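Local coordinates for protein orotidine 5'-phosphate decarboxylase (Pyrococcus horikoshii, PDB 2CZE) that probably catalyses the decarboxylation of orotidine 5'-monophosphate to UMP, the last step of de novo UMP biosynthesis, and works as a homodimer, at residues Val3-Val8 with Met27-Trp32; Ile54-Lys59 with Ala77-Val82; Val105-His110 with Ile137-Arg142. All blocks are in the same frame, centred on the assembly; numbering follows the deposited sequence.

The three contacts follow one another along the chain in one closed barrel of eight parallel strands. Contact 1 pairs strands 2-5 and 27-31, and contact 2 pairs strands 53-60 and 81-84. Their centres are about 9 Å apart, strands 27-31 and 53-60 being neighbours; a salt bridge from Lys-29 NZ to Asp-57 OD2 also links them. Contact 3, made by the loops after strands 102-105 and 135-137, lies about 16 Å from contact 1 and 18 Å from contact 2, centre to centre; Lys-59 CE packs on Met-108 CE at 3.9 Å. Around UMP, contact 1 binds the ribose, contact 2 lies beside base and ribose link through Asp-57, and contact 3 binds the base.

Contact 1: residues Val3-Val8 with Met27-Trp32; sequences VLALDV and MIKVNW. With U5P (uridine-5'-monophosphate), chain C.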
loop_
_atom_site.group_PDB
_atom_site.type_symbol
_atom_site.label_atom_id
_atom_site.label_comp_id
_atom_site.label_asym_id
_atom_site.label_seq_id
_atom_site.Cartn_x
_atom_site.Cartn_y
_atom_site.Cartn_z
ATOM N N VAL A 3 -3.666 -13.154 16.197
ATOM C CA VAL A 3 -2.584 -12.655 15.374
ATOM C C VAL A 3 -2.278 -11.286 15.943
ATOM O O VAL A 3 -3.127 -10.392 15.918
ATOM C CB VAL A 3 -3.024 -12.540 13.899
ATOM C CG1 VAL A 3 -1.930 -11.870 13.088
ATOM C CG2 VAL A 3 -3.307 -13.944 13.340
ATOM N N LEU A 4 -1.069 -11.123 16.472
ATOM C CA LEU A 4 -0.642 -9.867 17.084
ATOM C C LEU A 4 -0.208 -8.859 16.023
ATOM O O LEU A 4 0.739 -9.110 15.280
ATOM C CB LEU A 4 0.532 -10.129 18.031
ATOM C CG LEU A 4 1.210 -8.904 18.655
ATOM C CD1 LEU A 4 0.229 -8.162 19.543
ATOM C CD2 LEU A 4 2.421 -9.368 19.478
ATOM N N ALA A 5 -0.890 -7.717 15.952
ATOM C CA ALA A 5 -0.531 -6.694 14.973
ATOM C C ALA A 5 0.408 -5.728 15.672
ATOM O O ALA A 5 -0.032 -4.874 16.439
ATOM C CB ALA A 5 -1.770 -5.973 14.484
ATOM N N LEU A 6 1.706 -5.864 15.406
ATOM C CA LEU A 6 2.707 -5.022 16.062
ATOM C C LEU A 6 2.927 -3.717 15.329
ATOM O O LEU A 6 3.886 -3.581 14.571
ATOM C CB LEU A 6 4.052 -5.764 16.178
ATOM C CG LEU A 6 4.159 -6.806 17.284
ATOM C CD1 LEU A 6 5.517 -7.473 17.232
ATOM C CD2 LEU A 6 3.928 -6.128 18.637
ATOM N N ASP A 7 2.050 -2.752 15.568
ATOM C CA ASP A 7 2.168 -1.469 14.905
ATOM C C ASP A 7 2.849 -0.383 15.728
ATOM O O ASP A 7 2.297 0.686 15.947
ATOM C CB ASP A 7 0.791 -1.000 14.427
ATOM C CG ASP A 7 0.166 -1.970 13.440
ATOM O OD1 ASP A 7 0.905 -2.446 12.542
ATOM O OD2 ASP A 7 -1.046 -2.256 13.559
ATOM N N VAL A 8 4.044 -0.687 16.211
ATOM C CA VAL A 8 4.837 0.290 16.939
ATOM C C VAL A 8 6.008 0.559 16.007
ATOM O O VAL A 8 6.300 -0.246 15.125
ATOM C CB VAL A 8 5.359 -0.254 18.287
ATOM C CG1 VAL A 8 4.196 -0.407 19.268
ATOM C CG2 VAL A 8 6.070 -1.585 18.085
ATOM N N MET A 27 0.302 -16.100 15.336
ATOM C CA MET A 27 1.183 -15.434 14.372
ATOM C C MET A 27 1.373 -13.975 14.758
ATOM O O MET A 27 0.687 -13.465 15.626
ATOM C CB MET A 27 0.573 -15.455 12.962
ATOM C CG MET A 27 0.428 -16.817 12.310
ATOM S SD MET A 27 -0.109 -16.588 10.577
ATOM C CE MET A 27 -0.933 -18.168 10.246
ATOM N N ILE A 28 2.310 -13.315 14.093
ATOM C CA ILE A 28 2.569 -11.896 14.291
ATOM C C ILE A 28 2.351 -11.209 12.946
ATOM O O ILE A 28 2.767 -11.733 11.900
ATOM C CB ILE A 28 4.021 -11.654 14.728
ATOM C CG1 ILE A 28 4.217 -12.241 16.129
ATOM C CG2 ILE A 28 4.359 -10.148 14.653
ATOM C CD1 ILE A 28 5.661 -12.200 16.619
ATOM N N LYS A 29 1.701 -10.049 12.963
ATOM C CA LYS A 29 1.464 -9.309 11.728
ATOM C C LYS A 29 2.244 -8.002 11.785
ATOM O O LYS A 29 2.095 -7.233 12.737
ATOM C CB LYS A 29 -0.030 -8.999 11.553
ATOM C CG LYS A 29 -0.383 -8.346 10.203
ATOM C CD LYS A 29 -1.893 -8.122 10.026
ATOM C CE LYS A 29 -2.385 -6.893 10.809
ATOM N NZ LYS A 29 -1.842 -5.602 10.270
ATOM N N VAL A 30 3.105 -7.765 10.801
ATOM C CA VAL A 30 3.865 -6.518 10.760
ATOM C C VAL A 30 3.285 -5.659 9.637
ATOM O O VAL A 30 2.815 -6.188 8.630
ATOM C CB VAL A 30 5.394 -6.760 10.532
ATOM C CG1 VAL A 30 5.889 -7.860 11.484
ATOM C CG2 VAL A 30 5.681 -7.097 9.099
ATOM N N ASN A 31 3.314 -4.342 9.809
ATOM C CA ASN A 31 2.753 -3.428 8.819
ATOM C C ASN A 31 3.849 -2.395 8.538
ATOM O O ASN A 31 4.950 -2.483 9.096
ATOM C CB ASN A 31 1.489 -2.773 9.399
ATOM C CG ASN A 31 0.518 -2.259 8.328
ATOM O OD1 ASN A 31 0.924 -1.709 7.298
ATOM N ND2 ASN A 31 -0.783 -2.410 8.599
ATOM N N TRP A 32 3.566 -1.416 7.687
ATOM C CA TRP A 32 4.583 -0.427 7.339
ATOM C C TRP A 32 5.172 0.368 8.513
ATOM O O TRP A 32 6.350 0.730 8.492
ATOM C CB TRP A 32 4.046 0.537 6.266
ATOM C CG TRP A 32 3.796 -0.135 4.946
ATOM C CD1 TRP A 32 2.603 -0.229 4.281
ATOM C CD2 TRP A 32 4.773 -0.777 4.109
ATOM N NE1 TRP A 32 2.777 -0.885 3.082
ATOM C CE2 TRP A 32 4.098 -1.231 2.950
ATOM C CE3 TRP A 32 6.151 -1.010 4.224
ATOM C CZ2 TRP A 32 4.757 -1.901 1.909
ATOM C CZ3 TRP A 32 6.807 -1.682 3.187
ATOM C CH2 TRP A 32 6.107 -2.116 2.045
HETATM N N1 U5P C . -6.093 -3.703 9.298
HETATM C C2 U5P C . -7.317 -3.281 9.835
HETATM N N3 U5P C . -8.478 -3.379 9.059
HETATM C C4 U5P C . -8.419 -3.893 7.757
HETATM C C5 U5P C . -7.202 -4.303 7.219
HETATM C C6 U5P C . -6.048 -4.207 7.988
HETATM O O2 U5P C . -7.390 -2.815 10.975
HETATM O O4 U5P C . -9.452 -3.995 7.099
HETATM C "C1'" U5P C . -4.859 -3.706 10.120
HETATM C "C2'" U5P C . -4.545 -2.345 10.745
HETATM O "O2'" U5P C . -3.731 -1.599 9.837
HETATM C "C3'" U5P C . -3.689 -2.783 11.933
HETATM C "C4'" U5P C . -4.437 -4.036 12.394
HETATM O "O3'" U5P C . -2.360 -3.114 11.520
HETATM O "O4'" U5P C . -5.030 -4.617 11.218
HETATM C "C5'" U5P C . -5.553 -3.654 13.372
HETATM O "O5'" U5P C . -4.953 -3.131 14.557
HETATM P P U5P C . -5.809 -2.614 15.819
HETATM O O1P U5P C . -4.971 -1.737 16.667
HETATM O O2P U5P C . -6.330 -3.928 16.586
HETATM O O3P U5P C . -7.107 -1.858 15.244
HETATM O O HOH W 1 3.583 -2.492 11.992
HETATM O O HOH W 2 0.619 -5.195 11.833
#
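Leu-4 and Leu-6 of 3-8 bond in parallel register to 27-32, the strand axes 26° apart. Leu-4 N donates to Met-27 O, Lys-29 N to Leu-4 O at 2.7 Å with a nearly straight N-H...O angle of 177°, and Leu-6 N to Lys-29 O at 3.0 Å. On one face of the sheet Val-3 CG1 rests on Lys-29 CB, while on the Ile-28 face Ile-28 CG2 is met by Leu-6 CD1 at 3.9 Å.

Beyond the strand pairing, polar groups are satisfied through waters and nucleotide. One water donates to Asp-7 OD1 and Lys-29 O and accepts from Lys-29 NZ; a second lies at Leu-6 O and Asp-7 OD1 and accepts from Asn-31 N. The other carboxylate oxygen, Asp-7 OD2, takes the hydrogen bond from UMP O3' at 2.6 Å. That same O3' accepts from Lys-29 NZ at 2.8 Å and, weakly, from Asn-31 ND2. Lys-29 leaves the strand with CG anti to its backbone N (chi1 -174°), then bends at its last two torsions, which carries CE past Ala-5 CB at 3.8 Å and turns NZ to the ribose. Its ammonium also forms a salt bridge with Asp-57. Asn-31 ND2 has a further partner in Asp-62 of the second subunit, and its OD1 accepts from Trp-32 N at 2.7 Å, in the amide plane on a lone pair.

Three side chains thus converge on one ribose hydroxyl, which donates a hydrogen bond to Asp-7 OD2 and accepts from Lys-29 and, weakly, from Asn-31. Lys-29 NZ in turn is bonded to UMP O3', a water and Asp-57. This chemistry is consistent with a site that recognises the 3'-hydroxyl as both donor and acceptor.

Contact 2: residues Ile54-Lys59 with Ala77-Val82; sequences IIADLK and AGADYV. With U5P (uridine-5'-monophosphate), chain C.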
loop_
_atom_site.group_PDB
_atom_site.type_symbol
_atom_site.label_atom_id
_atom_site.label_comp_id
_atom_site.label_asym_id
_atom_site.label_seq_id
_atom_site.Cartn_x
_atom_site.Cartn_y
_atom_site.Cartn_z
ATOM N N ILE A 54 5.124 -15.069 10.392
ATOM C CA ILE A 54 4.949 -13.630 10.259
ATOM C C ILE A 54 4.166 -13.235 9.013
ATOM O O ILE A 54 4.482 -13.665 7.904
ATOM C CB ILE A 54 6.306 -12.886 10.165
ATOM C CG1 ILE A 54 7.244 -13.296 11.313
ATOM C CG2 ILE A 54 6.049 -11.380 10.156
ATOM C CD1 ILE A 54 6.673 -13.079 12.706
ATOM N N ILE A 55 3.147 -12.408 9.205
ATOM C CA ILE A 55 2.346 -11.896 8.099
ATOM C C ILE A 55 2.793 -10.450 7.858
ATOM O O ILE A 55 2.831 -9.649 8.799
ATOM C CB ILE A 55 0.841 -11.843 8.458
ATOM C CG1 ILE A 55 0.293 -13.249 8.714
ATOM C CG2 ILE A 55 0.067 -11.143 7.324
ATOM C CD1 ILE A 55 -1.115 -13.241 9.365
ATOM N N ALA A 56 3.143 -10.116 6.615
ATOM C CA ALA A 56 3.537 -8.746 6.277
ATOM C C ALA A 56 2.286 -8.122 5.685
ATOM O O ALA A 56 1.906 -8.445 4.553
ATOM C CB ALA A 56 4.665 -8.736 5.242
ATOM N N ASP A 57 1.642 -7.252 6.458
ATOM C CA ASP A 57 0.412 -6.584 6.020
ATOM C C ASP A 57 0.835 -5.343 5.250
ATOM O O ASP A 57 0.886 -4.244 5.802
ATOM C CB ASP A 57 -0.435 -6.187 7.240
ATOM C CG ASP A 57 -1.832 -5.696 6.856
ATOM O OD1 ASP A 57 -2.145 -5.649 5.644
ATOM O OD2 ASP A 57 -2.620 -5.354 7.770
ATOM N N LEU A 58 1.155 -5.529 3.976
ATOM C CA LEU A 58 1.630 -4.432 3.142
ATOM C C LEU A 58 0.525 -3.765 2.356
ATOM O O LEU A 58 0.712 -2.658 1.862
ATOM C CB LEU A 58 2.698 -4.936 2.159
ATOM C CG LEU A 58 3.835 -5.807 2.720
ATOM C CD1 LEU A 58 4.814 -6.162 1.568
ATOM C CD2 LEU A 58 4.576 -5.059 3.832
ATOM N N LYS A 59 -0.612 -4.444 2.226
ATOM C CA LYS A 59 -1.739 -3.903 1.472
ATOM C C LYS A 59 -1.227 -3.521 0.100
ATOM O O LYS A 59 -1.553 -2.450 -0.401
ATOM C CB LYS A 59 -2.297 -2.651 2.160
ATOM C CG LYS A 59 -2.963 -2.886 3.510
ATOM C CD LYS A 59 -4.264 -3.642 3.339
ATOM C CE LYS A 59 -5.066 -3.632 4.615
ATOM N NZ LYS A 59 -4.291 -4.240 5.730
ATOM N N ALA A 77 12.827 -11.318 3.190
ATOM C CA ALA A 77 13.158 -10.899 4.546
ATOM C C ALA A 77 12.593 -11.858 5.579
ATOM O O ALA A 77 12.808 -11.674 6.772
ATOM C CB ALA A 77 12.631 -9.484 4.811
ATOM N N GLY A 78 11.865 -12.873 5.124
ATOM C CA GLY A 78 11.302 -13.843 6.048
ATOM C C GLY A 78 9.787 -13.880 6.193
ATOM O O GLY A 78 9.263 -14.701 6.943
ATOM N N ALA A 79 9.061 -13.020 5.487
ATOM C CA ALA A 79 7.603 -13.034 5.615
ATOM C C ALA A 79 7.040 -14.377 5.164
ATOM O O ALA A 79 7.504 -14.944 4.174
ATOM C CB ALA A 79 6.983 -11.893 4.789
ATOM N N ASP A 80 6.055 -14.887 5.901
ATOM C CA ASP A 80 5.433 -16.159 5.567
ATOM C C ASP A 80 4.209 -15.925 4.684
ATOM O O ASP A 80 3.814 -16.789 3.901
ATOM C CB ASP A 80 5.039 -16.901 6.848
ATOM C CG ASP A 80 6.256 -17.330 7.662
ATOM O OD1 ASP A 80 7.072 -18.114 7.133
ATOM O OD2 ASP A 80 6.412 -16.870 8.808
ATOM N N TYR A 81 3.616 -14.745 4.831
ATOM C CA TYR A 81 2.441 -14.351 4.055
ATOM C C TYR A 81 2.507 -12.852 3.771
ATOM O O TYR A 81 3.073 -12.084 4.564
ATOM C CB TYR A 81 1.149 -14.612 4.835
ATOM C CG TYR A 81 1.014 -15.999 5.413
ATOM C CD1 TYR A 81 1.509 -16.297 6.686
ATOM C CD2 TYR A 81 0.426 -17.032 4.670
ATOM C CE1 TYR A 81 1.427 -17.605 7.206
ATOM C CE2 TYR A 81 0.339 -18.325 5.177
ATOM C CZ TYR A 81 0.845 -18.605 6.439
ATOM O OH TYR A 81 0.784 -19.899 6.915
ATOM N N VAL A 82 1.931 -12.440 2.642
ATOM C CA VAL A 82 1.874 -11.021 2.285
ATOM C C VAL A 82 0.426 -10.682 1.965
ATOM O O VAL A 82 -0.237 -11.399 1.204
ATOM C CB VAL A 82 2.774 -10.680 1.049
ATOM C CG1 VAL A 82 2.440 -9.280 0.514
ATOM C CG2 VAL A 82 4.244 -10.716 1.457
HETATM N N1 U5P C . -6.093 -3.703 9.298
HETATM C C2 U5P C . -7.317 -3.281 9.835
HETATM N N3 U5P C . -8.478 -3.379 9.059
HETATM C C4 U5P C . -8.419 -3.893 7.757
HETATM C C5 U5P C . -7.202 -4.303 7.219
HETATM C C6 U5P C . -6.048 -4.207 7.988
HETATM O O2 U5P C . -7.390 -2.815 10.975
HETATM O O4 U5P C . -9.452 -3.995 7.099
HETATM C "C1'" U5P C . -4.859 -3.706 10.120
HETATM C "C2'" U5P C . -4.545 -2.345 10.745
HETATM O "O2'" U5P C . -3.731 -1.599 9.837
HETATM C "C3'" U5P C . -3.689 -2.783 11.933
HETATM C "C4'" U5P C . -4.437 -4.036 12.394
HETATM O "O3'" U5P C . -2.360 -3.114 11.520
HETATM O "O4'" U5P C . -5.030 -4.617 11.218
HETATM C "C5'" U5P C . -5.553 -3.654 13.372
HETATM O "O5'" U5P C . -4.953 -3.131 14.557
HETATM P P U5P C . -5.809 -2.614 15.819
HETATM O O1P U5P C . -4.971 -1.737 16.667
HETATM O O2P U5P C . -6.330 -3.928 16.586
HETATM O O3P U5P C . -7.107 -1.858 15.244
#
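Ile-54 and Asp-80 grip each other through two bonds: Ile-54 N donates to Asp-80 OD2 at 2.7 Å, on the anti lone pair of that oxygen, and Asp-80 N returns a bond to Ile-54 O at 2.8 Å. Asp-80 CG lies anti to its own carbonyl carbon (chi1 -67°), which brings OD2 to the amide of Ile-54 at the start of strand 53-60. With an alanine here the carboxylate is gone, and Ile-54 N would probably be left without its acceptor.

This tight part, though Asp-80 is partly exposed, continues inward. Ala-56 N meets Tyr-81 O at 2.8 Å, almost straight at 178°, and Ala-56 CB packs on Ala-79 CB at 3.9 Å. Ile-55 CG1 comes obliquely to Tyr-81 CD1, also at 3.9 Å, while the Tyr-81 hydroxyl is bonded to Glu-53. Looser are Leu-58 CD1 and Val-82 CG1, 4.1 Å apart, and partly exposed Gly-78, which ends helix 64-76 in a Schellman motif without touching 54-59.

Asp-57 and the proton donor Lys-59 leave the backbone away from 77-82; Asp-57 OD2 lies 3.6 Å from UMP C6. Strand, helix 64-76 and strand form a right-handed beta-alpha-beta unit, the repeating element of the TIM barrel.

Contact 3: residues Val105-His110 with Ile137-Arg142; sequences VVEMSH and IAPGTR. With U5P (uridine-5'-monophosphate), chain C.
Backbone bonds join Val-106 and Glu-107 to Ile-137, whose single carbonyl oxygen accepts from both amides at 3.2 Å each.

Side chains also bond to backbone carbonyls. Thr-141 OG1 donates to Ser-109 O at 2.6 Å, in the carbonyl plane on a lone pair, and Arg-142 NH2 donates to Met-108 O at 2.8 Å.

Charge enters through Arg-142 as well. Its chain is extended from CG to NE, and the guanidinium lies across Glu-107 with the two planes 31° apart. NH2 forms a salt bridge with Glu-107 OE1 at 3.2 Å, whose hydrogen bond is weak and bent. That carboxylate is also held by Asn-118, Thr-121 and Arg-145.

Apolar packing is concentrated at Pro-139, whose ring crosses the Glu-107 chain at about a right angle, CD lying 3.7 Å from Glu-107 CB. Val-105 CG2 touches Ile-137 CG1 more loosely.

Ligand bonds come from Ser-109: its N donates to UMP O4 at 3.0 Å, and its OG, which also pairs with Gln-167, accepts from UMP N3 at 2.8 Å. Together they read the imide edge of the uracil ring. Loops following the strands at the C-terminal end of the barrel, as here, are where TIM-barrel enzymes place their active sites.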
loop_
_atom_site.group_PDB
_atom_site.type_symbol
_atom_site.label_atom_id
_atom_site.label_comp_id
_atom_site.label_asym_id
_atom_site.label_seq_id
_atom_site.Cartn_x
_atom_site.Cartn_y
_atom_site.Cartn_z
ATOM N N VAL A 105 -7.370 -8.912 0.424
ATOM C CA VAL A 105 -8.348 -8.084 1.116
ATOM C C VAL A 105 -9.700 -8.232 0.406
ATOM O O VAL A 105 -9.797 -8.031 -0.806
ATOM C CB VAL A 105 -7.953 -6.599 1.073
ATOM C CG1 VAL A 105 -9.021 -5.758 1.799
ATOM C CG2 VAL A 105 -6.580 -6.396 1.726
ATOM N N VAL A 106 -10.730 -8.596 1.156
ATOM C CA VAL A 106 -12.063 -8.732 0.587
ATOM C C VAL A 106 -12.932 -7.582 1.095
ATOM O O VAL A 106 -13.545 -6.879 0.304
ATOM C CB VAL A 106 -12.689 -10.109 0.939
ATOM C CG1 VAL A 106 -14.177 -10.104 0.645
ATOM C CG2 VAL A 106 -12.007 -11.209 0.080
ATOM N N GLU A 107 -12.987 -7.387 2.411
ATOM C CA GLU A 107 -13.753 -6.271 2.961
ATOM C C GLU A 107 -13.013 -5.734 4.186
ATOM O O GLU A 107 -12.658 -6.509 5.074
ATOM C CB GLU A 107 -15.177 -6.689 3.346
ATOM C CG GLU A 107 -15.927 -5.557 4.018
ATOM C CD GLU A 107 -17.424 -5.793 4.145
ATOM O OE1 GLU A 107 -18.061 -5.035 4.915
ATOM O OE2 GLU A 107 -17.957 -6.718 3.482
ATOM N N MET A 108 -12.794 -4.418 4.243
ATOM C CA MET A 108 -12.051 -3.831 5.365
ATOM C C MET A 108 -12.929 -3.443 6.556
ATOM O O MET A 108 -14.142 -3.355 6.434
ATOM C CB MET A 108 -11.219 -2.643 4.873
ATOM C CG MET A 108 -10.089 -3.053 3.926
ATOM S SD MET A 108 -9.113 -1.655 3.302
ATOM C CE MET A 108 -8.097 -1.261 4.767
ATOM N N SER A 109 -12.299 -3.199 7.703
ATOM C CA SER A 109 -13.026 -2.918 8.944
ATOM C C SER A 109 -13.426 -1.497 9.291
ATOM O O SER A 109 -14.269 -1.299 10.173
ATOM C CB SER A 109 -12.222 -3.470 10.122
ATOM O OG SER A 109 -10.967 -2.809 10.198
ATOM N N HIS A 110 -12.832 -0.511 8.625
ATOM C CA HIS A 110 -13.108 0.897 8.944
ATOM C C HIS A 110 -14.330 1.453 8.202
ATOM O O HIS A 110 -14.797 0.866 7.227
ATOM C CB HIS A 110 -11.863 1.744 8.616
ATOM C CG HIS A 110 -11.515 1.754 7.157
ATOM N ND1 HIS A 110 -11.207 0.607 6.457
ATOM C CD2 HIS A 110 -11.459 2.768 6.259
ATOM C CE1 HIS A 110 -10.978 0.912 5.191
ATOM N NE2 HIS A 110 -11.126 2.218 5.045
ATOM N N ILE A 137 -9.035 -11.065 4.079
ATOM C CA ILE A 137 -9.348 -10.133 5.157
ATOM C C ILE A 137 -10.851 -9.876 5.150
ATOM O O ILE A 137 -11.419 -9.537 4.108
ATOM C CB ILE A 137 -8.633 -8.774 4.967
ATOM C CG1 ILE A 137 -7.123 -8.953 5.126
ATOM C CG2 ILE A 137 -9.153 -7.738 5.986
ATOM C CD1 ILE A 137 -6.710 -9.550 6.456
ATOM N N ALA A 138 -11.482 -10.056 6.313
ATOM C CA ALA A 138 -12.918 -9.815 6.512
ATOM C C ALA A 138 -13.008 -8.873 7.709
ATOM O O ALA A 138 -12.118 -8.868 8.549
ATOM C CB ALA A 138 -13.654 -11.116 6.817
ATOM N N PRO A 139 -14.098 -8.091 7.819
ATOM C CA PRO A 139 -14.292 -7.125 8.916
ATOM C C PRO A 139 -14.684 -7.588 10.318
ATOM O O PRO A 139 -15.837 -7.949 10.566
ATOM C CB PRO A 139 -15.311 -6.140 8.330
ATOM C CG PRO A 139 -16.166 -7.018 7.490
ATOM C CD PRO A 139 -15.160 -7.956 6.801
ATOM N N GLY A 140 -13.717 -7.523 11.237
ATOM C CA GLY A 140 -13.969 -7.906 12.615
ATOM C C GLY A 140 -14.989 -6.964 13.242
ATOM O O GLY A 140 -15.652 -7.301 14.222
ATOM N N THR A 141 -15.105 -5.768 12.672
ATOM C CA THR A 141 -16.058 -4.775 13.155
ATOM C C THR A 141 -17.482 -5.076 12.685
ATOM O O THR A 141 -18.433 -4.474 13.179
ATOM C CB THR A 141 -15.691 -3.373 12.658
ATOM O OG1 THR A 141 -15.374 -3.442 11.261
ATOM C CG2 THR A 141 -14.487 -2.814 13.443
ATOM N N ARG A 142 -17.627 -5.994 11.727
ATOM C CA ARG A 142 -18.950 -6.360 11.203
ATOM C C ARG A 142 -19.033 -7.874 11.075
ATOM O O ARG A 142 -18.937 -8.425 9.972
ATOM C CB ARG A 142 -19.189 -5.723 9.826
ATOM C CG ARG A 142 -18.874 -4.244 9.771
ATOM C CD ARG A 142 -19.267 -3.583 8.435
ATOM N NE ARG A 142 -18.601 -2.286 8.328
ATOM C CZ ARG A 142 -17.425 -2.094 7.735
ATOM N NH1 ARG A 142 -16.883 -0.885 7.710
ATOM N NH2 ARG A 142 -16.814 -3.095 7.122
HETATM N N1 U5P C . -6.093 -3.703 9.298
HETATM C C2 U5P C . -7.317 -3.281 9.835
HETATM N N3 U5P C . -8.478 -3.379 9.059
HETATM C C4 U5P C . -8.419 -3.893 7.757
HETATM C C5 U5P C . -7.202 -4.303 7.219
HETATM C C6 U5P C . -6.048 -4.207 7.988
HETATM O O2 U5P C . -7.390 -2.815 10.975
HETATM O O4 U5P C . -9.452 -3.995 7.099
HETATM C "C1'" U5P C . -4.859 -3.706 10.120
HETATM C "C2'" U5P C . -4.545 -2.345 10.745
HETATM O "O2'" U5P C . -3.731 -1.599 9.837
HETATM C "C3'" U5P C . -3.689 -2.783 11.933
HETATM C "C4'" U5P C . -4.437 -4.036 12.394
HETATM O "O3'" U5P C . -2.360 -3.114 11.520
HETATM O "O4'" U5P C . -5.030 -4.617 11.218
HETATM C "C5'" U5P C . -5.553 -3.654 13.372
HETATM O "O5'" U5P C . -4.953 -3.131 14.557
HETATM P P U5P C . -5.809 -2.614 15.819
HETATM O O1P U5P C . -4.971 -1.737 16.667
HETATM O O2P U5P C . -6.330 -3.928 16.586
HETATM O O3P U5P C . -7.107 -1.858 15.244
#